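Local structure of hemoglobin component VII (Tokunagayusurika akamusi, 1X46) at residues Trp19-Leu30 against His64-Asn73; Gly103-Glu111 against Met142-Leu150. The protein binds heme and, as a midge-larva member of the globin family, probably carries or stores oxygen. All coordinates share one frame; numbering follows the deposited sequence.

Contact 1. Residues Trp19-Leu30 against His64-Asn73; sequences WAQIHDKEVDIL and HATRIVSVIN. With HEM (protoporphyrin IX containing Fe), chain B.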
loop_
_atom_site.group_PDB
_atom_site.type_symbol
_atom_site.label_atom_id
_atom_site.label_comp_id
_atom_site.label_asym_id
_atom_site.label_seq_id
_atom_site.Cartn_x
_atom_site.Cartn_y
_atom_site.Cartn_z
ATOM N N TRP A 19 -5.484 -8.960 3.701
ATOM C CA TRP A 19 -5.180 -8.566 2.333
ATOM C C TRP A 19 -5.943 -9.393 1.303
ATOM O O TRP A 19 -6.453 -8.864 0.315
ATOM C CB TRP A 19 -3.670 -8.630 2.090
ATOM C CG TRP A 19 -3.303 -8.289 0.673
ATOM C CD1 TRP A 19 -2.702 -9.125 -0.244
ATOM C CD2 TRP A 19 -3.480 -7.026 0.013
ATOM N NE1 TRP A 19 -2.506 -8.446 -1.425
ATOM C CE2 TRP A 19 -2.969 -7.160 -1.294
ATOM C CE3 TRP A 19 -4.011 -5.788 0.402
ATOM C CZ2 TRP A 19 -3.005 -6.099 -2.233
ATOM C CZ3 TRP A 19 -4.033 -4.737 -0.523
ATOM C CH2 TRP A 19 -3.543 -4.907 -1.826
ATOM N N ALA A 20 -5.969 -10.703 1.538
ATOM C CA ALA A 20 -6.675 -11.599 0.626
ATOM C C ALA A 20 -8.167 -11.246 0.485
ATOM O O ALA A 20 -8.797 -11.571 -0.532
ATOM C CB ALA A 20 -6.498 -13.059 1.080
ATOM N N GLN A 21 -8.714 -10.562 1.496
ATOM C CA GLN A 21 -10.119 -10.151 1.476
ATOM C C GLN A 21 -10.362 -8.920 0.585
ATOM O O GLN A 21 -11.504 -8.655 0.202
ATOM C CB GLN A 21 -10.598 -9.846 2.900
ATOM C CG GLN A 21 -10.722 -11.056 3.810
ATOM C CD GLN A 21 -11.601 -10.769 5.015
ATOM O OE1 GLN A 21 -12.802 -10.481 4.858
ATOM N NE2 GLN A 21 -11.015 -10.826 6.208
ATOM N N ILE A 22 -9.309 -8.158 0.272
ATOM C CA ILE A 22 -9.463 -6.935 -0.515
ATOM C C ILE A 22 -8.625 -6.886 -1.778
ATOM O O ILE A 22 -8.777 -5.958 -2.576
ATOM C CB ILE A 22 -9.194 -5.682 0.371
ATOM C CG1 ILE A 22 -7.716 -5.614 0.800
ATOM C CG2 ILE A 22 -10.139 -5.684 1.593
ATOM C CD1 ILE A 22 -7.335 -4.213 1.275
ATOM N N HIS A 23 -7.759 -7.875 -1.999
ATOM C CA HIS A 23 -6.839 -7.729 -3.126
ATOM C C HIS A 23 -7.444 -7.821 -4.518
ATOM O O HIS A 23 -6.797 -7.429 -5.504
ATOM C CB HIS A 23 -5.581 -8.585 -2.959
ATOM C CG HIS A 23 -5.803 -10.062 -3.004
ATOM N ND1 HIS A 23 -6.995 -10.647 -3.366
ATOM C CD2 HIS A 23 -4.950 -11.082 -2.744
ATOM C CE1 HIS A 23 -6.871 -11.961 -3.317
ATOM N NE2 HIS A 23 -5.637 -12.254 -2.955
ATOM N N ASP A 24 -8.694 -8.285 -4.600
ATOM C CA ASP A 24 -9.398 -8.284 -5.846
ATOM C C ASP A 24 -10.329 -7.073 -5.941
ATOM O O ASP A 24 -11.192 -7.000 -6.822
ATOM C CB ASP A 24 -10.150 -9.601 -6.007
ATOM C CG ASP A 24 -11.272 -9.754 -5.014
ATOM O OD1 ASP A 24 -11.164 -9.264 -3.862
ATOM O OD2 ASP A 24 -12.318 -10.363 -5.312
ATOM N N LYS A 25 -10.083 -6.075 -5.090
ATOM C CA LYS A 25 -10.826 -4.821 -5.104
ATOM C C LYS A 25 -9.895 -3.666 -5.485
ATOM O O LYS A 25 -9.984 -2.590 -4.906
ATOM C CB LYS A 25 -11.477 -4.553 -3.742
ATOM C CG LYS A 25 -12.519 -5.624 -3.337
ATOM C CD LYS A 25 -13.066 -5.365 -1.936
ATOM C CE LYS A 25 -14.181 -6.350 -1.568
ATOM N NZ LYS A 25 -13.710 -7.775 -1.490
ATOM N N GLU A 26 -9.005 -3.897 -6.453
ATOM C CA GLU A 26 -7.952 -2.931 -6.811
ATOM C C GLU A 26 -8.505 -1.570 -7.161
ATOM O O GLU A 26 -8.031 -0.556 -6.684
ATOM C CB GLU A 26 -7.183 -3.455 -8.037
ATOM C CG GLU A 26 -6.702 -4.894 -7.946
ATOM C CD GLU A 26 -7.619 -5.880 -8.638
ATOM O OE1 GLU A 26 -8.833 -5.818 -8.438
ATOM O OE2 GLU A 26 -7.085 -6.747 -9.381
ATOM N N VAL A 27 -9.544 -1.539 -7.988
ATOM C CA VAL A 27 -10.129 -0.266 -8.410
ATOM C C VAL A 27 -10.709 0.476 -7.206
ATOM O O VAL A 27 -10.487 1.678 -7.058
ATOM C CB VAL A 27 -11.201 -0.512 -9.512
ATOM C CG1 VAL A 27 -12.133 0.673 -9.675
ATOM C CG2 VAL A 27 -10.521 -0.849 -10.860
ATOM N N ASP A 28 -11.406 -0.256 -6.336
ATOM C CA ASP A 28 -12.003 0.374 -5.156
ATOM C C ASP A 28 -10.923 0.871 -4.211
ATOM O O ASP A 28 -11.104 1.939 -3.584
ATOM C CB ASP A 28 -12.959 -0.555 -4.418
ATOM C CG ASP A 28 -14.238 -0.848 -5.204
ATOM O OD1 ASP A 28 -14.613 -0.069 -6.098
ATOM O OD2 ASP A 28 -14.921 -1.874 -4.964
ATOM N N ILE A 29 -9.804 0.148 -4.103
ATOM C CA ILE A 29 -8.724 0.622 -3.225
ATOM C C ILE A 29 -8.170 1.936 -3.769
ATOM O O ILE A 29 -7.963 2.901 -3.009
ATOM C CB ILE A 29 -7.582 -0.443 -3.161
ATOM C CG1 ILE A 29 -8.034 -1.659 -2.345
ATOM C CG2 ILE A 29 -6.289 0.183 -2.563
ATOM C CD1 ILE A 29 -7.143 -2.882 -2.558
ATOM N N LEU A 30 -7.932 2.014 -5.079
ATOM C CA LEU A 30 -7.406 3.250 -5.657
ATOM C C LEU A 30 -8.395 4.390 -5.566
ATOM O O LEU A 30 -8.022 5.543 -5.259
ATOM C CB LEU A 30 -6.926 3.057 -7.119
ATOM C CG LEU A 30 -6.213 4.240 -7.775
ATOM C CD1 LEU A 30 -4.960 4.612 -6.958
ATOM C CD2 LEU A 30 -5.821 3.898 -9.239
ATOM N N HIS A 64 -3.656 1.449 -13.498
ATOM C CA HIS A 64 -2.791 1.891 -12.414
ATOM C C HIS A 64 -3.111 1.123 -11.097
ATOM O O HIS A 64 -2.206 0.755 -10.341
ATOM C CB HIS A 64 -2.852 3.395 -12.156
ATOM C CG HIS A 64 -1.808 3.795 -11.193
ATOM N ND1 HIS A 64 -0.474 3.738 -11.529
ATOM C CD2 HIS A 64 -1.857 4.022 -9.859
ATOM C CE1 HIS A 64 0.253 4.006 -10.460
ATOM N NE2 HIS A 64 -0.557 4.151 -9.430
ATOM N N ALA A 65 -4.403 0.923 -10.844
ATOM C CA ALA A 65 -4.828 0.183 -9.667
ATOM C C ALA A 65 -4.192 -1.209 -9.633
ATOM O O ALA A 65 -3.691 -1.661 -8.590
ATOM C CB ALA A 65 -6.371 0.103 -9.612
ATOM N N THR A 66 -4.192 -1.866 -10.791
ATOM C CA THR A 66 -3.575 -3.182 -10.923
ATOM C C THR A 66 -2.074 -3.150 -10.727
ATOM O O THR A 66 -1.514 -4.071 -10.097
ATOM C CB THR A 66 -3.969 -3.774 -12.298
ATOM O OG1 THR A 66 -5.387 -3.855 -12.340
ATOM C CG2 THR A 66 -3.471 -5.245 -12.451
ATOM N N ARG A 67 -1.414 -2.118 -11.266
ATOM C CA ARG A 67 0.025 -1.965 -11.053
ATOM C C ARG A 67 0.376 -1.857 -9.565
ATOM O O ARG A 67 1.328 -2.507 -9.120
ATOM C CB ARG A 67 0.547 -0.737 -11.808
ATOM C CG ARG A 67 0.568 -0.955 -13.304
ATOM C CD ARG A 67 0.972 0.308 -14.087
ATOM N NE ARG A 67 1.276 -0.042 -15.469
ATOM C CZ ARG A 67 1.165 0.755 -16.513
ATOM N NH1 ARG A 67 0.756 2.025 -16.377
ATOM N NH2 ARG A 67 1.467 0.251 -17.715
ATOM N N ILE A 68 -0.359 -1.038 -8.793
ATOM C CA ILE A 68 -0.081 -0.847 -7.363
ATOM C C ILE A 68 -0.257 -2.175 -6.658
ATOM O O ILE A 68 0.598 -2.608 -5.887
ATOM C CB ILE A 68 -1.057 0.181 -6.717
ATOM C CG1 ILE A 68 -0.753 1.585 -7.247
ATOM C CG2 ILE A 68 -0.924 0.173 -5.149
ATOM C CD1 ILE A 68 -1.791 2.628 -6.786
ATOM N N VAL A 69 -1.368 -2.833 -6.950
ATOM C CA VAL A 69 -1.724 -4.052 -6.232
ATOM C C VAL A 69 -0.790 -5.199 -6.571
ATOM O O VAL A 69 -0.481 -6.023 -5.720
ATOM C CB VAL A 69 -3.208 -4.413 -6.485
ATOM C CG1 VAL A 69 -3.497 -5.890 -6.139
ATOM C CG2 VAL A 69 -4.074 -3.483 -5.660
ATOM N N SER A 70 -0.286 -5.206 -7.798
ATOM C CA SER A 70 0.700 -6.198 -8.206
ATOM C C SER A 70 1.915 -6.160 -7.283
ATOM O O SER A 70 2.419 -7.197 -6.861
ATOM C CB SER A 70 1.147 -5.977 -9.638
ATOM O OG SER A 70 1.993 -7.040 -10.072
ATOM N N VAL A 71 2.388 -4.957 -6.982
ATOM C CA VAL A 71 3.563 -4.808 -6.115
ATOM C C VAL A 71 3.207 -5.163 -4.680
ATOM O O VAL A 71 3.952 -5.875 -4.008
ATOM C CB VAL A 71 4.095 -3.366 -6.195
ATOM C CG1 VAL A 71 5.220 -3.137 -5.160
ATOM C CG2 VAL A 71 4.608 -3.084 -7.582
ATOM N N ILE A 72 2.068 -4.698 -4.192
ATOM C CA ILE A 72 1.686 -5.068 -2.824
ATOM C C ILE A 72 1.548 -6.576 -2.675
ATOM O O ILE A 72 2.019 -7.138 -1.693
ATOM C CB ILE A 72 0.385 -4.326 -2.370
ATOM C CG1 ILE A 72 0.598 -2.817 -2.407
ATOM C CG2 ILE A 72 -0.022 -4.753 -0.938
ATOM C CD1 ILE A 72 -0.652 -1.952 -2.098
ATOM N N ASN A 73 0.876 -7.213 -3.637
ATOM C CA ASN A 73 0.705 -8.662 -3.654
ATOM C C ASN A 73 2.041 -9.374 -3.547
ATOM O O ASN A 73 2.172 -10.338 -2.769
ATOM C CB ASN A 73 0.097 -9.099 -4.973
ATOM C CG ASN A 73 -1.390 -8.981 -5.015
ATOM O OD1 ASN A 73 -2.050 -8.622 -4.038
ATOM N ND2 ASN A 73 -1.944 -9.262 -6.192
HETATM C CHA HEM B . 3.518 5.056 -10.165
HETATM C CHB HEM B . 3.346 1.517 -6.856
HETATM C CHC HEM B . 2.201 4.778 -3.463
HETATM C CHD HEM B . 2.348 8.320 -6.744
HETATM C C1A HEM B . 3.504 3.825 -9.574
HETATM C C2A HEM B . 3.704 2.573 -10.271
HETATM C C3A HEM B . 3.650 1.617 -9.348
HETATM C C4A HEM B . 3.475 2.200 -8.048
HETATM C CMA HEM B . 3.810 0.103 -9.610
HETATM C CAA HEM B . 3.829 2.406 -11.819
HETATM C CBA HEM B . 5.199 2.759 -12.434
HETATM C CGA HEM B . 6.254 1.792 -11.955
HETATM O O1A HEM B . 7.254 2.238 -11.356
HETATM O O2A HEM B . 6.103 0.556 -12.170
HETATM C C1B HEM B . 2.973 2.067 -5.660
HETATM C C2B HEM B . 2.747 1.375 -4.413
HETATM C C3B HEM B . 2.427 2.287 -3.468
HETATM C C4B HEM B . 2.471 3.586 -4.113
HETATM C CMB HEM B . 2.847 -0.168 -4.259
HETATM C CAB HEM B . 2.072 2.141 -1.971
HETATM C CBB HEM B . 2.153 1.004 -1.280
HETATM C C1C HEM B . 2.130 6.018 -4.032
HETATM C C2C HEM B . 1.810 7.278 -3.367
HETATM C C3C HEM B . 1.818 8.247 -4.280
HETATM C C4C HEM B . 2.189 7.657 -5.551
HETATM C CMC HEM B . 1.515 7.426 -1.854
HETATM C CAC HEM B . 1.541 9.757 -4.055
HETATM C C1D HEM B . 2.727 7.764 -7.933
HETATM C C2D HEM B . 2.894 8.513 -9.152
HETATM C C3D HEM B . 3.263 7.508 -10.200
HETATM C C4D HEM B . 3.239 6.236 -9.519
HETATM C CMD HEM B . 2.728 10.038 -9.320
HETATM C CAD HEM B . 3.550 7.810 -11.693
HETATM C CBD HEM B . 2.249 7.912 -12.483
HETATM C CGD HEM B . 2.535 8.332 -13.912
HETATM O O1D HEM B . 3.677 8.150 -14.392
HETATM O O2D HEM B . 1.614 8.879 -14.564
HETATM N NA HEM B . 3.380 3.565 -8.228
HETATM N NB HEM B . 2.769 3.434 -5.445
HETATM N NC HEM B . 2.373 6.284 -5.367
HETATM N ND HEM B . 2.962 6.403 -8.167
HETATM FE FE HEM B . 2.878 4.921 -6.800
HETATM O O HOH W 1 -5.013 -9.039 -6.899
HETATM O O HOH W 2 0.832 4.750 -7.137
#

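Contact 2. Residues Gly103-Glu111 against Met142-Leu150; sequences GVTAAHFEE and MYSVVFPEL. With HEM (protoporphyrin IX containing Fe), chain B.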
loop_
_atom_site.group_PDB
_atom_site.type_symbol
_atom_site.label_atom_id
_atom_site.label_comp_id
_atom_site.label_asym_id
_atom_site.label_seq_id
_atom_site.Cartn_x
_atom_site.Cartn_y
_atom_site.Cartn_z
ATOM N N GLY A 103 8.400 13.036 -6.606
ATOM C CA GLY A 103 8.130 13.997 -5.536
ATOM C C GLY A 103 7.159 13.508 -4.470
ATOM O O GLY A 103 6.444 14.296 -3.856
ATOM N N VAL A 104 7.110 12.197 -4.265
ATOM C CA VAL A 104 6.230 11.613 -3.253
ATOM C C VAL A 104 6.957 11.599 -1.912
ATOM O O VAL A 104 8.117 11.144 -1.840
ATOM C CB VAL A 104 5.806 10.182 -3.680
ATOM C CG1 VAL A 104 4.984 9.512 -2.592
ATOM C CG2 VAL A 104 5.019 10.238 -4.991
ATOM N N THR A 105 6.291 12.099 -0.870
ATOM C CA THR A 105 6.899 12.235 0.466
ATOM C C THR A 105 6.568 11.074 1.388
ATOM O O THR A 105 5.675 10.235 1.104
ATOM C CB THR A 105 6.385 13.510 1.185
ATOM O OG1 THR A 105 4.973 13.399 1.391
ATOM C CG2 THR A 105 6.510 14.779 0.316
ATOM N N ALA A 106 7.274 11.058 2.516
ATOM C CA ALA A 106 6.965 10.097 3.559
ATOM C C ALA A 106 5.497 10.237 4.014
ATOM O O ALA A 106 4.791 9.239 4.198
ATOM C CB ALA A 106 7.944 10.281 4.749
ATOM N N ALA A 107 5.035 11.482 4.201
ATOM C CA ALA A 107 3.656 11.737 4.603
ATOM C C ALA A 107 2.671 11.202 3.562
ATOM O O ALA A 107 1.640 10.660 3.940
ATOM C CB ALA A 107 3.431 13.220 4.850
ATOM N N HIS A 108 3.019 11.323 2.272
ATOM C CA HIS A 108 2.166 10.744 1.221
ATOM C C HIS A 108 1.997 9.255 1.397
ATOM O O HIS A 108 0.896 8.727 1.215
ATOM C CB HIS A 108 2.695 10.983 -0.197
ATOM C CG HIS A 108 2.698 12.400 -0.604
ATOM N ND1 HIS A 108 1.755 13.295 -0.149
ATOM C CD2 HIS A 108 3.495 13.061 -1.455
ATOM C CE1 HIS A 108 2.025 14.483 -0.653
ATOM N NE2 HIS A 108 3.064 14.367 -1.466
ATOM N N PHE A 109 3.080 8.549 1.720
ATOM C CA PHE A 109 2.953 7.107 2.010
ATOM C C PHE A 109 2.081 6.841 3.220
ATOM O O PHE A 109 1.238 5.943 3.217
ATOM C CB PHE A 109 4.331 6.431 2.104
ATOM C CG PHE A 109 4.914 6.086 0.749
ATOM C CD1 PHE A 109 4.444 4.982 0.034
ATOM C CD2 PHE A 109 5.910 6.880 0.183
ATOM C CE1 PHE A 109 4.951 4.667 -1.209
ATOM C CE2 PHE A 109 6.440 6.567 -1.071
ATOM C CZ PHE A 109 5.975 5.474 -1.773
ATOM N N GLU A 110 2.225 7.664 4.256
ATOM C CA GLU A 110 1.374 7.516 5.424
ATOM C C GLU A 110 -0.108 7.759 5.094
ATOM O O GLU A 110 -0.971 7.097 5.660
ATOM C CB GLU A 110 1.807 8.478 6.538
ATOM C CG GLU A 110 3.175 8.181 7.138
ATOM C CD GLU A 110 3.509 9.102 8.307
ATOM O OE1 GLU A 110 2.803 10.115 8.529
ATOM O OE2 GLU A 110 4.463 8.778 9.036
ATOM N N GLU A 111 -0.371 8.690 4.167
ATOM C CA GLU A 111 -1.743 8.969 3.723
ATOM C C GLU A 111 -2.321 7.730 3.026
ATOM O O GLU A 111 -3.482 7.372 3.244
ATOM C CB GLU A 111 -1.745 10.184 2.801
ATOM C CG GLU A 111 -1.458 11.478 3.545
ATOM C CD GLU A 111 -1.196 12.648 2.623
ATOM O OE1 GLU A 111 -0.875 12.439 1.410
ATOM O OE2 GLU A 111 -1.337 13.811 3.102
ATOM N N MET A 142 8.100 -1.448 6.159
ATOM C CA MET A 142 8.175 -0.872 4.811
ATOM C C MET A 142 8.853 0.511 4.846
ATOM O O MET A 142 9.773 0.804 4.057
ATOM C CB MET A 142 6.766 -0.751 4.198
ATOM C CG MET A 142 6.709 0.086 2.934
ATOM S SD MET A 142 4.931 0.435 2.530
ATOM C CE MET A 142 5.102 1.913 1.540
ATOM N N TYR A 143 8.381 1.382 5.737
ATOM C CA TYR A 143 8.910 2.735 5.855
ATOM C C TYR A 143 10.391 2.782 6.224
ATOM O O TYR A 143 11.110 3.663 5.789
ATOM C CB TYR A 143 8.115 3.547 6.903
ATOM C CG TYR A 143 6.645 3.726 6.566
ATOM C CD1 TYR A 143 6.163 3.583 5.262
ATOM C CD2 TYR A 143 5.726 4.021 7.582
ATOM C CE1 TYR A 143 4.829 3.752 4.989
ATOM C CE2 TYR A 143 4.384 4.198 7.306
ATOM C CZ TYR A 143 3.949 4.049 6.006
ATOM O OH TYR A 143 2.604 4.206 5.681
ATOM N N SER A 144 10.834 1.814 7.020
ATOM C CA SER A 144 12.224 1.802 7.441
ATOM C C SER A 144 13.173 1.698 6.234
ATOM O O SER A 144 14.293 2.197 6.284
ATOM C CB SER A 144 12.464 0.676 8.449
ATOM O OG SER A 144 12.492 -0.584 7.817
ATOM N N VAL A 145 12.690 1.077 5.165
ATOM C CA VAL A 145 13.469 0.887 3.952
ATOM C C VAL A 145 13.106 1.910 2.884
ATOM O O VAL A 145 13.965 2.367 2.144
ATOM C CB VAL A 145 13.283 -0.559 3.426
ATOM C CG1 VAL A 145 13.860 -0.723 2.039
ATOM C CG2 VAL A 145 13.911 -1.545 4.400
ATOM N N VAL A 146 11.821 2.268 2.814
ATOM C CA VAL A 146 11.358 3.207 1.786
ATOM C C VAL A 146 11.697 4.669 2.107
ATOM O O VAL A 146 12.165 5.388 1.236
ATOM C CB VAL A 146 9.841 3.032 1.511
ATOM C CG1 VAL A 146 9.233 4.184 0.673
ATOM C CG2 VAL A 146 9.584 1.709 0.848
ATOM N N PHE A 147 11.473 5.114 3.337
ATOM C CA PHE A 147 11.699 6.524 3.698
ATOM C C PHE A 147 13.117 7.039 3.402
ATOM O O PHE A 147 13.236 8.133 2.860
ATOM C CB PHE A 147 11.281 6.863 5.144
ATOM C CG PHE A 147 9.773 6.913 5.376
ATOM C CD1 PHE A 147 8.846 6.559 4.384
ATOM C CD2 PHE A 147 9.299 7.286 6.631
ATOM C CE1 PHE A 147 7.463 6.606 4.659
ATOM C CE2 PHE A 147 7.926 7.321 6.914
ATOM C CZ PHE A 147 7.017 6.980 5.918
ATOM N N PRO A 148 14.166 6.271 3.699
ATOM C CA PRO A 148 15.539 6.709 3.352
ATOM C C PRO A 148 15.778 6.884 1.861
ATOM O O PRO A 148 16.756 7.568 1.498
ATOM C CB PRO A 148 16.411 5.566 3.885
ATOM C CG PRO A 148 15.587 4.918 4.970
ATOM C CD PRO A 148 14.181 4.975 4.404
ATOM N N GLU A 149 14.907 6.338 1.004
ATOM C CA GLU A 149 15.056 6.503 -0.436
ATOM C C GLU A 149 14.297 7.704 -0.960
ATOM O O GLU A 149 14.428 8.042 -2.130
ATOM C CB GLU A 149 14.551 5.264 -1.196
ATOM C CG GLU A 149 15.180 3.937 -0.826
ATOM C CD GLU A 149 16.669 3.874 -1.131
ATOM O OE1 GLU A 149 17.186 4.656 -1.972
ATOM O OE2 GLU A 149 17.334 3.021 -0.505
ATOM N N LEU A 150 13.497 8.358 -0.119
ATOM C CA LEU A 150 12.674 9.462 -0.603
ATOM C C LEU A 150 13.371 10.807 -0.485
ATOM O O LEU A 150 12.967 11.728 -1.183
ATOM C CB LEU A 150 11.326 9.516 0.129
ATOM C CG LEU A 150 10.428 8.275 0.064
ATOM C CD1 LEU A 150 9.210 8.490 0.958
ATOM C CD2 LEU A 150 10.028 7.964 -1.382
ATOM O OXT LEU A 150 14.306 10.990 0.300
HETATM C CHA HEM B . 3.518 5.056 -10.165
HETATM C CHB HEM B . 3.346 1.517 -6.856
HETATM C CHC HEM B . 2.201 4.778 -3.463
HETATM C CHD HEM B . 2.348 8.320 -6.744
HETATM C C1A HEM B . 3.504 3.825 -9.574
HETATM C C2A HEM B . 3.704 2.573 -10.271
HETATM C C3A HEM B . 3.650 1.617 -9.348
HETATM C C4A HEM B . 3.475 2.200 -8.048
HETATM C CMA HEM B . 3.810 0.103 -9.610
HETATM C CAA HEM B . 3.829 2.406 -11.819
HETATM C CBA HEM B . 5.199 2.759 -12.434
HETATM C CGA HEM B . 6.254 1.792 -11.955
HETATM O O1A HEM B . 7.254 2.238 -11.356
HETATM O O2A HEM B . 6.103 0.556 -12.170
HETATM C C1B HEM B . 2.973 2.067 -5.660
HETATM C C2B HEM B . 2.747 1.375 -4.413
HETATM C C3B HEM B . 2.427 2.287 -3.468
HETATM C C4B HEM B . 2.471 3.586 -4.113
HETATM C CMB HEM B . 2.847 -0.168 -4.259
HETATM C CAB HEM B . 2.072 2.141 -1.971
HETATM C CBB HEM B . 2.153 1.004 -1.280
HETATM C C1C HEM B . 2.130 6.018 -4.032
HETATM C C2C HEM B . 1.810 7.278 -3.367
HETATM C C3C HEM B . 1.818 8.247 -4.280
HETATM C C4C HEM B . 2.189 7.657 -5.551
HETATM C CMC HEM B . 1.515 7.426 -1.854
HETATM C CAC HEM B . 1.541 9.757 -4.055
HETATM C C1D HEM B . 2.727 7.764 -7.933
HETATM C C2D HEM B . 2.894 8.513 -9.152
HETATM C C3D HEM B . 3.263 7.508 -10.200
HETATM C C4D HEM B . 3.239 6.236 -9.519
HETATM C CMD HEM B . 2.728 10.038 -9.320
HETATM C CAD HEM B . 3.550 7.810 -11.693
HETATM C CBD HEM B . 2.249 7.912 -12.483
HETATM C CGD HEM B . 2.535 8.332 -13.912
HETATM O O1D HEM B . 3.677 8.150 -14.392
HETATM O O2D HEM B . 1.614 8.879 -14.564
HETATM N NA HEM B . 3.380 3.565 -8.228
HETATM N NB HEM B . 2.769 3.434 -5.445
HETATM N NC HEM B . 2.373 6.284 -5.367
HETATM N ND HEM B . 2.962 6.403 -8.167
HETATM FE FE HEM B . 2.878 4.921 -6.800
HETATM O O HOH W 3 10.502 12.433 -2.237
HETATM O O HOH W 2 0.832 4.750 -7.137
#

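Contact 1. Residues Trp19-Leu30 against His64-Asn73
Asn73 OD1 accepts the indole N-H of Trp19, with NE1 2.7 Å from OD1. The bond lies in the carbonyl plane of the amide and close to the plane of the indole, but it is bent, 141° at the hydrogen. The amide itself stands steeply to the ring, the two planes 74° apart. This is the globin fold, in which helix 26-36 crosses helix 59-78 nearly at right angles. Trp19 has its CG anti to the backbone N (chi1 178°), which lays the indole against the last turn of 64-73. Ile72 CG2 sits over one face of its six-membered ring, a CH-pi contact of 3.7 Å to the centroid. His23 CB lies over the opposite face, toward its rim. A water accepts from Asn73 ND2 and donates to His23 O, so both ends of the amide are tied to 19-30.

The crossing is close, 8.5 Å between the axes of the short segments, consistent with the small Ala65 at it. Its CB rests 3.4 Å from Glu26 O. Val69 sets both methyls against Glu26 CG, and Leu30 puts CD2 over Ala65 and CD1 on Ile68 CD1. Ile68 and Ile72 serve both sides: Ile68 also turns CG2 to the heme, and Ile72 turns CG1 to the heme methyl CMB. His64 lies in the distal position, across the heme from the axial His99, and Phe44 meets its ring edge-to-face. The iron carries a water at 2.1 Å from FE. That water lies in the plane of the His64 ring, its oxygen 2.7 Å from His64 NE2.

Contact 2. Residues Gly103-Glu111 against Met142-Leu150
Met142 reaches Phe109 with an extended side chain, its CE 3.5 Å from Phe109 CD1. This is the packing of the last two globin helices, 106-123 and 129-146 (G and H), on the proximal side of the heme. Tyr143 CE1 lies against Phe109 CB, and its hydroxyl ends near the backbone of Phe109 and Glu110, where Glu113 is its hydrogen-bond partner. Val146 sets CG1 over one face of the Phe109 ring, 4.3 Å from the centroid. The heme methyl CMC lies over the opposite face, so the ring lies between the last helix and the heme. The closer heme contact is Phe109 CE1, 3.6 Å from HEM CHC.

Phe147 lies in the short 3-10 segment 147-149. Ala106 CB stands over the centre of its ring, 3.5 Å from the centroid and only 6° off the normal. Tyr143 CB covers the other face, while Phe109 CB and Glu110 CG meet the edge. A serine in place of Phe147 would probably leave the Ala106 methyl without its ring and open a gap beside Phe109 CB. The C-terminal Leu150 has CG anti to the carbonyl carbon (chi1 -58°), which turns both methyls back onto the start of 103-111: CD1 is 3.6 Å from Ala106 N, and CD2 is 3.7 Å from Val104 O. A water donates to Val104 O and Leu150 O, bridging the terminal carboxylate to 103-111.

Helices 106-123 and 129-146 run close to antiparallel, 154° for the short segments. Helix 85-100, which carries the axial His99, flanks both: His99 meets Phe109 edge-to-face, and Val145 touches Lys93.

In the fold
Contact 1 and contact 2 lie on opposite sides of the chain's centre, with their centres about 19 Å apart, and share no helix. Both are partly buried. Contact 1 is nearer the chain centre, about 8 Å against about 11 Å between centres; contact 2 has Glu110 and Leu150 at its more open edges. Contact 1 meets the heme from the distal side, contact 2 from the proximal side. The first is a close, nearly perpendicular crossing over an alanine, with a direct side-chain hydrogen bond at one end. The second is a wider, nearly antiparallel pairing filled by aromatic rings. Both water bridges between segments lie away from the iron; contact 1 also holds the iron-bound water at His64.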